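Local coordinates for protein phage related exonuclease (Haemophilus somnus 129PT, PDB 3K93) that is a phage-related exonuclease that probably cuts DNA with a metal-dependent active site of the PD-(D/E)XK nuclease type, at residues K107-T112 against W146-D151; I139-Y144 against V192-D197; L159-L164 against D178-I183. All coordinates share one frame; numbering follows the deposited sequence.

Overall arrangement
Interactions 1 and 2 lie side by side, their centres about 8 Å apart. Both use helix 137-148 and the mixed sheet that holds strands 108-114, 152-158 and 189-195. Their segments alternate along the chain, and they touch where Arg-196 meets Cys-150 and Asp-151. Both lie where helix 137-148 meets the sheet, beside the sodium site, the probable catalytic centre. Interaction 3 is farther out, with its centre about 29 Å from each of the others. It follows interaction 1 in sequence and is nested within the chain closed by interaction 2. It lies in the excursion between strands 152-158 and 189-195, next to a second subunit.

Interaction 1: K107-T112 against W146-D151; sequences KLIIDT and WLWDCD. With NA (sodium ion), chain B.
Trp-148, near the end of helix 137-148, meets Ile-109 at the root of the indole side chain. Ile-109 CD1 lies 3.8 Å from Trp-148 CB and close to Trp-148 CG, and the two side chains cross at about a right angle. Asp-149 then turns the chain out of the helix with positive phi, in a Schellman motif. Cys-150 follows and sits against the start of the strand. Its SG, anti to its own carbonyl carbon (chi1 -73°), is 3.5 Å from Leu-108 N and 3.9 Å from Ile-109 CG1. At Asp-151 the backbone joins in, with Asp-151 N donating to Lys-107 O at 2.9 Å. The Lys-107 side chain bends back to Asp-151, where NZ and OD2 form a long salt bridge of 3.8 Å. A water links the same groups, giving a hydrogen bond to Asp-151 OD1 and accepting a weak one from Lys-107 NZ. Lys-107 and Leu-108 also form a G1 beta bulge opposite Val-103. Farther along the strand, Asp-111 OD1 and Thr-112 O bind the sodium ion, the latter at 2.4 Å, and Asp-100 completes the protein ligands. With Lys-113 next in line, this strand fits the metal-binding strand of a PD-(D/E)XK nuclease core.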
loop_
_atom_site.group_PDB
_atom_site.type_symbol
_atom_site.label_atom_id
_atom_site.label_comp_id
_atom_site.label_asym_id
_atom_site.label_seq_id
_atom_site.Cartn_x
_atom_site.Cartn_y
_atom_site.Cartn_z
ATOM N N LYS A 107 40.628 -3.859 -2.929
ATOM C CA LYS A 107 39.836 -2.775 -3.546
ATOM C C LYS A 107 38.334 -3.109 -3.421
ATOM O O LYS A 107 37.576 -3.105 -4.407
ATOM C CB LYS A 107 40.265 -2.576 -5.008
ATOM C CG LYS A 107 41.769 -2.223 -5.156
ATOM C CD LYS A 107 42.000 -0.809 -5.630
ATOM C CE LYS A 107 42.231 -0.743 -7.151
ATOM N NZ LYS A 107 41.693 0.532 -7.734
ATOM N N LEU A 108 37.941 -3.423 -2.186
ATOM C CA LEU A 108 36.651 -4.051 -1.901
ATOM C C LEU A 108 35.938 -3.336 -0.777
ATOM O O LEU A 108 36.567 -3.074 0.261
ATOM C CB LEU A 108 36.854 -5.516 -1.488
ATOM C CG LEU A 108 35.678 -6.333 -0.930
ATOM C CD1 LEU A 108 34.619 -6.507 -1.988
ATOM C CD2 LEU A 108 36.209 -7.707 -0.436
ATOM N N ILE A 109 34.634 -3.069 -0.980
ATOM C CA ILE A 109 33.728 -2.664 0.090
ATOM C C ILE A 109 32.838 -3.852 0.452
ATOM O O ILE A 109 32.333 -4.543 -0.420
ATOM C CB ILE A 109 32.813 -1.503 -0.360
ATOM C CG1 ILE A 109 33.630 -0.261 -0.683
ATOM C CG2 ILE A 109 31.746 -1.174 0.703
ATOM C CD1 ILE A 109 34.216 0.421 0.575
ATOM N N ILE A 110 32.631 -4.073 1.743
ATOM C CA ILE A 110 31.617 -5.002 2.190
ATOM C C ILE A 110 30.601 -4.248 2.974
ATOM O O ILE A 110 30.961 -3.355 3.727
ATOM C CB ILE A 110 32.188 -6.130 3.043
ATOM C CG1 ILE A 110 33.180 -6.952 2.231
ATOM C CG2 ILE A 110 31.054 -7.066 3.504
ATOM C CD1 ILE A 110 34.169 -7.782 3.106
ATOM N N ASP A 111 29.339 -4.595 2.775
ATOM C CA ASP A 111 28.233 -4.048 3.520
ATOM C C ASP A 111 27.362 -5.196 4.094
ATOM O O ASP A 111 26.978 -6.125 3.371
ATOM C CB ASP A 111 27.371 -3.152 2.620
ATOM C CG ASP A 111 26.528 -2.166 3.427
ATOM O OD1 ASP A 111 25.467 -2.584 3.951
ATOM O OD2 ASP A 111 26.935 -0.982 3.599
ATOM N N THR A 112 27.063 -5.120 5.386
ATOM C CA THR A 112 26.247 -6.103 6.047
ATOM C C THR A 112 24.790 -5.599 6.142
ATOM O O THR A 112 24.546 -4.454 6.535
ATOM C CB THR A 112 26.766 -6.373 7.466
ATOM O OG1 THR A 112 26.773 -5.149 8.212
ATOM C CG2 THR A 112 28.161 -6.990 7.452
ATOM N N TRP A 146 32.857 4.672 -5.222
ATOM C CA TRP A 146 33.301 5.977 -5.709
ATOM C C TRP A 146 34.098 6.690 -4.617
ATOM O O TRP A 146 35.210 7.085 -4.846
ATOM C CB TRP A 146 32.099 6.815 -6.103
ATOM C CG TRP A 146 32.431 8.054 -6.740
ATOM C CD1 TRP A 146 33.644 8.422 -7.294
ATOM C CD2 TRP A 146 31.553 9.136 -6.955
ATOM N NE1 TRP A 146 33.552 9.668 -7.826
ATOM C CE2 TRP A 146 32.280 10.136 -7.630
ATOM C CE3 TRP A 146 30.211 9.368 -6.637
ATOM C CZ2 TRP A 146 31.710 11.330 -8.005
ATOM C CZ3 TRP A 146 29.648 10.536 -7.008
ATOM C CH2 TRP A 146 30.388 11.519 -7.681
ATOM N N LEU A 147 33.539 6.747 -3.412
ATOM C CA LEU A 147 34.168 7.436 -2.305
ATOM C C LEU A 147 35.426 6.768 -1.817
ATOM O O LEU A 147 36.297 7.450 -1.296
ATOM C CB LEU A 147 33.193 7.586 -1.134
ATOM C CG LEU A 147 32.063 8.584 -1.285
ATOM C CD1 LEU A 147 31.015 8.364 -0.205
ATOM C CD2 LEU A 147 32.594 10.033 -1.213
ATOM N N TRP A 148 35.532 5.448 -1.980
ATOM C CA TRP A 148 36.671 4.662 -1.461
ATOM C C TRP A 148 37.575 4.112 -2.556
ATOM O O TRP A 148 38.466 3.347 -2.264
ATOM C CB TRP A 148 36.169 3.514 -0.550
ATOM C CG TRP A 148 36.171 3.866 0.872
ATOM C CD1 TRP A 148 37.208 3.719 1.733
ATOM C CD2 TRP A 148 35.099 4.457 1.626
ATOM N NE1 TRP A 148 36.852 4.163 2.976
ATOM C CE2 TRP A 148 35.568 4.630 2.939
ATOM C CE3 TRP A 148 33.788 4.847 1.317
ATOM C CZ2 TRP A 148 34.785 5.185 3.948
ATOM C CZ3 TRP A 148 33.009 5.390 2.319
ATOM C CH2 TRP A 148 33.514 5.567 3.617
ATOM N N ASP A 149 37.372 4.535 -3.803
ATOM C CA ASP A 149 38.220 4.112 -4.939
ATOM C C ASP A 149 38.361 2.600 -5.030
ATOM O O ASP A 149 39.469 2.096 -5.123
ATOM C CB ASP A 149 39.617 4.759 -4.880
ATOM C CG ASP A 149 39.602 6.255 -5.211
ATOM O OD1 ASP A 149 38.882 6.695 -6.137
ATOM O OD2 ASP A 149 40.350 7.002 -4.557
ATOM N N CYS A 150 37.232 1.893 -4.992
ATOM C CA CYS A 150 37.206 0.430 -5.032
ATOM C C CYS A 150 36.619 -0.074 -6.326
ATOM O O CYS A 150 35.834 0.603 -6.994
ATOM C CB CYS A 150 36.367 -0.139 -3.868
ATOM S SG CYS A 150 37.163 -0.016 -2.237
ATOM N N ASP A 151 36.983 -1.309 -6.640
ATOM C CA ASP A 151 36.556 -1.996 -7.854
ATOM C C ASP A 151 35.370 -2.891 -7.652
ATOM O O ASP A 151 34.696 -3.202 -8.619
ATOM C CB ASP A 151 37.710 -2.848 -8.423
ATOM C CG ASP A 151 38.813 -1.999 -8.997
ATOM O OD1 ASP A 151 38.539 -0.815 -9.337
ATOM O OD2 ASP A 151 39.945 -2.515 -9.091
HETATM NA NA NA B . 25.035 -2.100 6.420
HETATM O O HOH W 1 39.253 2.050 -8.953
HETATM O O HOH W 2 25.063 0.252 5.238
HETATM O O HOH W 3 25.636 -1.837 8.986
HETATM O O HOH W 4 22.765 -1.640 6.598
#

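Interaction 2: I139-Y144 against V192-D197; sequences IQMQGY and VIIQRD
Met-141 and Gln-142 carry the helix side of this contact, meeting Ile-194 and the end of the strand with the residues that follow. Just before them, Gln-140 faces elsewhere. Its NE2 donates to Tyr-144 OH one turn on, at 3.1 Å, and its OE1 takes a hydrogen bond from Lys-113. Met-141, present as selenomethionine, starts out toward the strand, and its CG lies 4.2 Å from Ile-194 CG1. The end of the chain then bends away, and CE packs on Asp-111 CB. Helix 137-148 thus lies across one face of the mixed sheet. The axis of 139-144 passes 8.9 Å from that of 192-195, part of the edge strand 189-195, at a crossing angle of -54°. This is consistent with the alpha/beta layering of a PD-(D/E)XK nuclease core, with the metal-binding Asp-111 under the same helix. Gln-142 makes the polar link. A bend at chi2 (-73°) brings its amide to the backbone at the strand end. Gln-142 OE1 accepts from Asp-197 N at 2.9 Å, with the donor tilted from the carbonyl plane. Gln-142 NE2 donates to Gln-195 O at 3.0 Å, also somewhat out of the amide plane. Bonds at both ends of the amide fix its flip and span Arg-196, whose CA is 3.6 Å from Gln-142 OE1. Ile-194 CG2 packs 3.6 Å from Gln-142 NE2. Arg-196 itself is held by Asn-198 and by Cys-150 O. Asp-197 is the N-cap of helix 198-221, and its OD1 makes weak bonds to the backbone N of Glu-199 and Leu-200.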
loop_
_atom_site.group_PDB
_atom_site.type_symbol
_atom_site.label_atom_id
_atom_site.label_comp_id
_atom_site.label_asym_id
_atom_site.label_seq_id
_atom_site.Cartn_x
_atom_site.Cartn_y
_atom_site.Cartn_z
ATOM N N ILE A 139 23.065 0.675 -5.945
ATOM C CA ILE A 139 23.470 2.064 -6.182
ATOM C C ILE A 139 24.254 2.587 -4.963
ATOM O O ILE A 139 25.240 3.328 -5.101
ATOM C CB ILE A 139 22.246 2.983 -6.400
ATOM C CG1 ILE A 139 21.326 2.442 -7.510
ATOM C CG2 ILE A 139 22.696 4.356 -6.792
ATOM C CD1 ILE A 139 22.070 2.265 -8.877
ATOM N N GLN A 140 23.808 2.192 -3.777
ATOM C CA GLN A 140 24.527 2.537 -2.554
ATOM C C GLN A 140 25.980 2.067 -2.641
ATOM O O GLN A 140 26.896 2.797 -2.234
ATOM C CB GLN A 140 23.845 1.905 -1.348
ATOM C CG GLN A 140 24.457 2.204 0.019
ATOM C CD GLN A 140 23.902 1.334 1.141
ATOM O OE1 GLN A 140 23.271 0.310 0.886
ATOM N NE2 GLN A 140 24.181 1.719 2.397
HETATM N N MSE A 141 26.191 0.846 -3.150
HETATM C CA MSE A 141 27.550 0.297 -3.228
HETATM C C MSE A 141 28.359 1.091 -4.246
HETATM O O MSE A 141 29.570 1.237 -4.064
HETATM C CB MSE A 141 27.562 -1.201 -3.638
HETATM C CG MSE A 141 27.032 -2.236 -2.649
HETATM SE SE MSE A 141 27.760 -2.017 -0.912
HETATM C CE MSE A 141 26.244 -1.145 -0.198
ATOM N N GLN A 142 27.712 1.577 -5.323
ATOM C CA GLN A 142 28.440 2.346 -6.333
ATOM C C GLN A 142 28.934 3.645 -5.717
ATOM O O GLN A 142 30.036 4.085 -6.017
ATOM C CB GLN A 142 27.608 2.652 -7.561
ATOM C CG GLN A 142 27.158 1.445 -8.313
ATOM C CD GLN A 142 28.257 0.745 -9.086
ATOM O OE1 GLN A 142 29.384 1.251 -9.227
ATOM N NE2 GLN A 142 27.924 -0.417 -9.617
ATOM N N GLY A 143 28.122 4.217 -4.837
ATOM C CA GLY A 143 28.485 5.412 -4.104
ATOM C C GLY A 143 29.650 5.163 -3.171
ATOM O O GLY A 143 30.572 5.984 -3.125
ATOM N N TYR A 144 29.656 4.028 -2.448
ATOM C CA TYR A 144 30.826 3.731 -1.612
ATOM C C TYR A 144 32.076 3.437 -2.439
ATOM O O TYR A 144 33.193 3.800 -2.042
ATOM C CB TYR A 144 30.569 2.548 -0.682
ATOM C CG TYR A 144 29.486 2.729 0.381
ATOM C CD1 TYR A 144 29.297 3.934 1.016
ATOM C CD2 TYR A 144 28.710 1.649 0.799
ATOM C CE1 TYR A 144 28.352 4.106 1.990
ATOM C CE2 TYR A 144 27.731 1.811 1.792
ATOM C CZ TYR A 144 27.570 3.052 2.387
ATOM O OH TYR A 144 26.623 3.275 3.363
ATOM N N VAL A 192 25.840 -10.783 -2.403
ATOM C CA VAL A 192 25.652 -10.318 -3.781
ATOM C C VAL A 192 26.861 -9.438 -4.147
ATOM O O VAL A 192 27.207 -8.545 -3.406
ATOM C CB VAL A 192 24.356 -9.522 -3.941
ATOM C CG1 VAL A 192 24.239 -8.902 -5.377
ATOM C CG2 VAL A 192 23.139 -10.398 -3.622
ATOM N N ILE A 193 27.504 -9.727 -5.264
ATOM C CA ILE A 193 28.728 -9.048 -5.674
ATOM C C ILE A 193 28.317 -7.984 -6.679
ATOM O O ILE A 193 27.651 -8.292 -7.642
ATOM C CB ILE A 193 29.725 -10.051 -6.381
ATOM C CG1 ILE A 193 30.131 -11.183 -5.431
ATOM C CG2 ILE A 193 30.966 -9.338 -6.872
ATOM C CD1 ILE A 193 30.811 -12.425 -6.145
ATOM N N ILE A 194 28.701 -6.736 -6.444
ATOM C CA ILE A 194 28.403 -5.637 -7.356
ATOM C C ILE A 194 29.730 -5.126 -7.938
ATOM O O ILE A 194 30.616 -4.758 -7.173
ATOM C CB ILE A 194 27.703 -4.465 -6.607
ATOM C CG1 ILE A 194 26.461 -4.942 -5.827
ATOM C CG2 ILE A 194 27.298 -3.387 -7.590
ATOM C CD1 ILE A 194 25.278 -5.368 -6.709
ATOM N N GLN A 195 29.873 -5.123 -9.272
ATOM C CA GLN A 195 31.068 -4.598 -9.915
ATOM C C GLN A 195 30.949 -3.072 -10.008
ATOM O O GLN A 195 29.868 -2.572 -10.226
ATOM C CB GLN A 195 31.248 -5.174 -11.338
ATOM C CG GLN A 195 31.449 -6.696 -11.430
ATOM C CD GLN A 195 32.604 -7.175 -10.568
ATOM O OE1 GLN A 195 33.602 -6.469 -10.405
ATOM N NE2 GLN A 195 32.466 -8.360 -9.994
ATOM N N ARG A 196 32.062 -2.352 -9.841
ATOM C CA ARG A 196 32.098 -0.890 -10.052
ATOM C C ARG A 196 31.610 -0.618 -11.454
ATOM O O ARG A 196 31.971 -1.323 -12.350
ATOM C CB ARG A 196 33.524 -0.380 -9.936
ATOM C CG ARG A 196 33.675 1.110 -10.151
ATOM C CD ARG A 196 35.121 1.494 -10.272
ATOM N NE ARG A 196 35.238 2.952 -10.295
ATOM C CZ ARG A 196 35.390 3.730 -9.227
ATOM N NH1 ARG A 196 35.520 3.232 -8.001
ATOM N NH2 ARG A 196 35.465 5.047 -9.401
ATOM N N ASP A 197 30.769 0.381 -11.641
ATOM C CA ASP A 197 30.252 0.688 -12.968
ATOM C C ASP A 197 30.311 2.177 -13.115
ATOM O O ASP A 197 29.439 2.885 -12.599
ATOM C CB ASP A 197 28.823 0.163 -13.111
ATOM C CG ASP A 197 28.166 0.533 -14.447
ATOM O OD1 ASP A 197 28.694 1.389 -15.203
ATOM O OD2 ASP A 197 27.081 -0.034 -14.719
#

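Interaction 3: L159-L164 against D178-I183; sequences LFPTPL and DLVEQI
The flat group here is the peptide joining Phe-160 to Pro-161, and Val-180 covers one of its faces. Val-180 CG1 stands almost straight over Pro-161 N, at 3.6 Å, and 3.7 Å from Phe-160 C. The same methyl reaches the rim of the proline ring, 3.9 Å from Pro-161 CD. At another point of the ring, Pro-161 CG meets Glu-181 CG at 3.8 Å, the two side chains crossing at about a right angle. The Glu-181 chain is extended beyond CG (chi2 179°), which carries OE2 along past the ring to 4.1 Å from Pro-161 CG. Leu-159 closes the other end. Its CG lies 3.9 Å from Val-180 CG1, and its CD2 comes near both valine methyls. Val-180 CG1, anti to the backbone N (chi1 176°), is therefore the atom that meets Leu-159, the peptide and the proline together. The segments meet by van der Waals packing, mostly of aliphatic groups. The Phe-160 side chain leaves the backbone away from 178-183 and packs on helix 68-79, while Phe-160 O accepts from Lys-63 of helix 59-66. Arg-188 binds both Leu-159 O and Ile-183 O, joining the two segments just before strand 189-195. Val-180 and Glu-181 of helix 173-181 thus pack on the loop after strand 152-158, and Leu-179 and Ile-183 pack on Phe-50 of the second subunit.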
loop_
_atom_site.group_PDB
_atom_site.type_symbol
_atom_site.label_atom_id
_atom_site.label_comp_id
_atom_site.label_asym_id
_atom_site.label_seq_id
_atom_site.Cartn_x
_atom_site.Cartn_y
_atom_site.Cartn_z
ATOM N N LEU A 159 21.210 -13.260 8.431
ATOM C CA LEU A 159 20.080 -13.511 9.334
ATOM C C LEU A 159 20.596 -14.053 10.647
ATOM O O LEU A 159 21.140 -15.179 10.703
ATOM C CB LEU A 159 19.092 -14.534 8.729
ATOM C CG LEU A 159 17.885 -14.833 9.617
ATOM C CD1 LEU A 159 17.051 -13.557 9.898
ATOM C CD2 LEU A 159 16.990 -15.989 9.044
ATOM N N PHE A 160 20.438 -13.253 11.700
ATOM C CA PHE A 160 20.682 -13.693 13.044
ATOM C C PHE A 160 19.339 -13.701 13.754
ATOM O O PHE A 160 18.407 -13.014 13.324
ATOM C CB PHE A 160 21.587 -12.682 13.789
ATOM C CG PHE A 160 22.973 -12.535 13.207
ATOM C CD1 PHE A 160 23.913 -13.538 13.366
ATOM C CD2 PHE A 160 23.343 -11.384 12.538
ATOM C CE1 PHE A 160 25.182 -13.420 12.845
ATOM C CE2 PHE A 160 24.658 -11.257 12.014
ATOM C CZ PHE A 160 25.565 -12.284 12.174
ATOM N N PRO A 161 19.255 -14.392 14.879
ATOM C CA PRO A 161 18.060 -14.256 15.717
ATOM C C PRO A 161 17.842 -12.829 16.151
ATOM O O PRO A 161 18.815 -12.103 16.372
ATOM C CB PRO A 161 18.376 -15.111 16.950
ATOM C CG PRO A 161 19.543 -15.879 16.628
ATOM C CD PRO A 161 20.264 -15.263 15.490
ATOM N N THR A 162 16.578 -12.421 16.282
ATOM C CA THR A 162 16.259 -11.078 16.700
ATOM C C THR A 162 16.523 -10.959 18.198
ATOM O O THR A 162 16.059 -11.782 18.950
ATOM C CB THR A 162 14.785 -10.738 16.346
ATOM O OG1 THR A 162 14.636 -10.777 14.922
ATOM C CG2 THR A 162 14.376 -9.342 16.837
ATOM N N PRO A 163 17.293 -9.946 18.630
ATOM C CA PRO A 163 17.534 -9.734 20.072
ATOM C C PRO A 163 16.221 -9.543 20.817
ATOM O O PRO A 163 15.335 -8.853 20.316
ATOM C CB PRO A 163 18.339 -8.429 20.118
ATOM C CG PRO A 163 18.830 -8.180 18.750
ATOM C CD PRO A 163 18.026 -8.984 17.791
ATOM N N LEU A 164 16.101 -10.150 21.986
ATOM C CA LEU A 164 14.859 -10.127 22.766
ATOM C C LEU A 164 14.271 -8.750 22.975
ATOM O O LEU A 164 13.073 -8.572 22.876
ATOM C CB LEU A 164 15.056 -10.783 24.121
ATOM C CG LEU A 164 14.870 -12.297 24.145
ATOM C CD1 LEU A 164 15.451 -12.920 25.446
ATOM C CD2 LEU A 164 13.370 -12.659 23.969
ATOM N N ASP A 178 13.796 -18.913 17.700
ATOM C CA ASP A 178 13.926 -20.391 17.699
ATOM C C ASP A 178 14.138 -20.998 16.310
ATOM O O ASP A 178 15.053 -21.801 16.095
ATOM C CB ASP A 178 12.691 -21.052 18.321
ATOM C CG ASP A 178 12.433 -20.600 19.759
ATOM O OD1 ASP A 178 13.223 -19.803 20.309
ATOM O OD2 ASP A 178 11.417 -21.023 20.326
ATOM N N LEU A 179 13.287 -20.621 15.366
ATOM C CA LEU A 179 13.416 -21.123 14.000
ATOM C C LEU A 179 14.725 -20.715 13.337
ATOM O O LEU A 179 15.209 -21.436 12.497
ATOM C CB LEU A 179 12.272 -20.622 13.129
ATOM C CG LEU A 179 10.878 -21.156 13.405
ATOM C CD1 LEU A 179 9.931 -20.513 12.352
ATOM C CD2 LEU A 179 10.843 -22.722 13.409
ATOM N N VAL A 180 15.289 -19.563 13.718
ATOM C CA VAL A 180 16.504 -19.062 13.107
ATOM C C VAL A 180 17.743 -19.830 13.625
ATOM O O VAL A 180 18.634 -20.199 12.863
ATOM C CB VAL A 180 16.675 -17.553 13.349
ATOM C CG1 VAL A 180 18.026 -17.042 12.771
ATOM C CG2 VAL A 180 15.458 -16.751 12.780
ATOM N N GLU A 181 17.754 -20.089 14.915
ATOM C CA GLU A 181 18.815 -20.845 15.565
ATOM C C GLU A 181 18.909 -22.302 15.104
ATOM O O GLU A 181 19.938 -22.912 15.281
ATOM C CB GLU A 181 18.611 -20.824 17.071
ATOM C CG GLU A 181 18.946 -19.502 17.663
ATOM C CD GLU A 181 18.723 -19.434 19.173
ATOM O OE1 GLU A 181 18.100 -20.358 19.738
ATOM O OE2 GLU A 181 19.158 -18.424 19.777
ATOM N N GLN A 182 17.843 -22.848 14.538
ATOM C CA GLN A 182 17.895 -24.162 13.921
ATOM C C GLN A 182 18.603 -24.212 12.595
ATOM O O GLN A 182 18.887 -25.278 12.139
ATOM C CB GLN A 182 16.493 -24.647 13.647
ATOM C CG GLN A 182 15.760 -24.947 14.897
ATOM C CD GLN A 182 14.822 -26.049 14.654
ATOM O OE1 GLN A 182 15.078 -27.181 15.050
ATOM N NE2 GLN A 182 13.774 -25.763 13.869
ATOM N N ILE A 183 18.841 -23.075 11.951
ATOM C CA ILE A 183 19.377 -23.078 10.605
ATOM C C ILE A 183 20.867 -22.886 10.757
ATOM O O ILE A 183 21.285 -21.967 11.419
ATOM C CB ILE A 183 18.806 -21.922 9.750
ATOM C CG1 ILE A 183 17.273 -21.922 9.745
ATOM C CG2 ILE A 183 19.341 -21.957 8.335
ATOM C CD1 ILE A 183 16.687 -20.634 9.042
#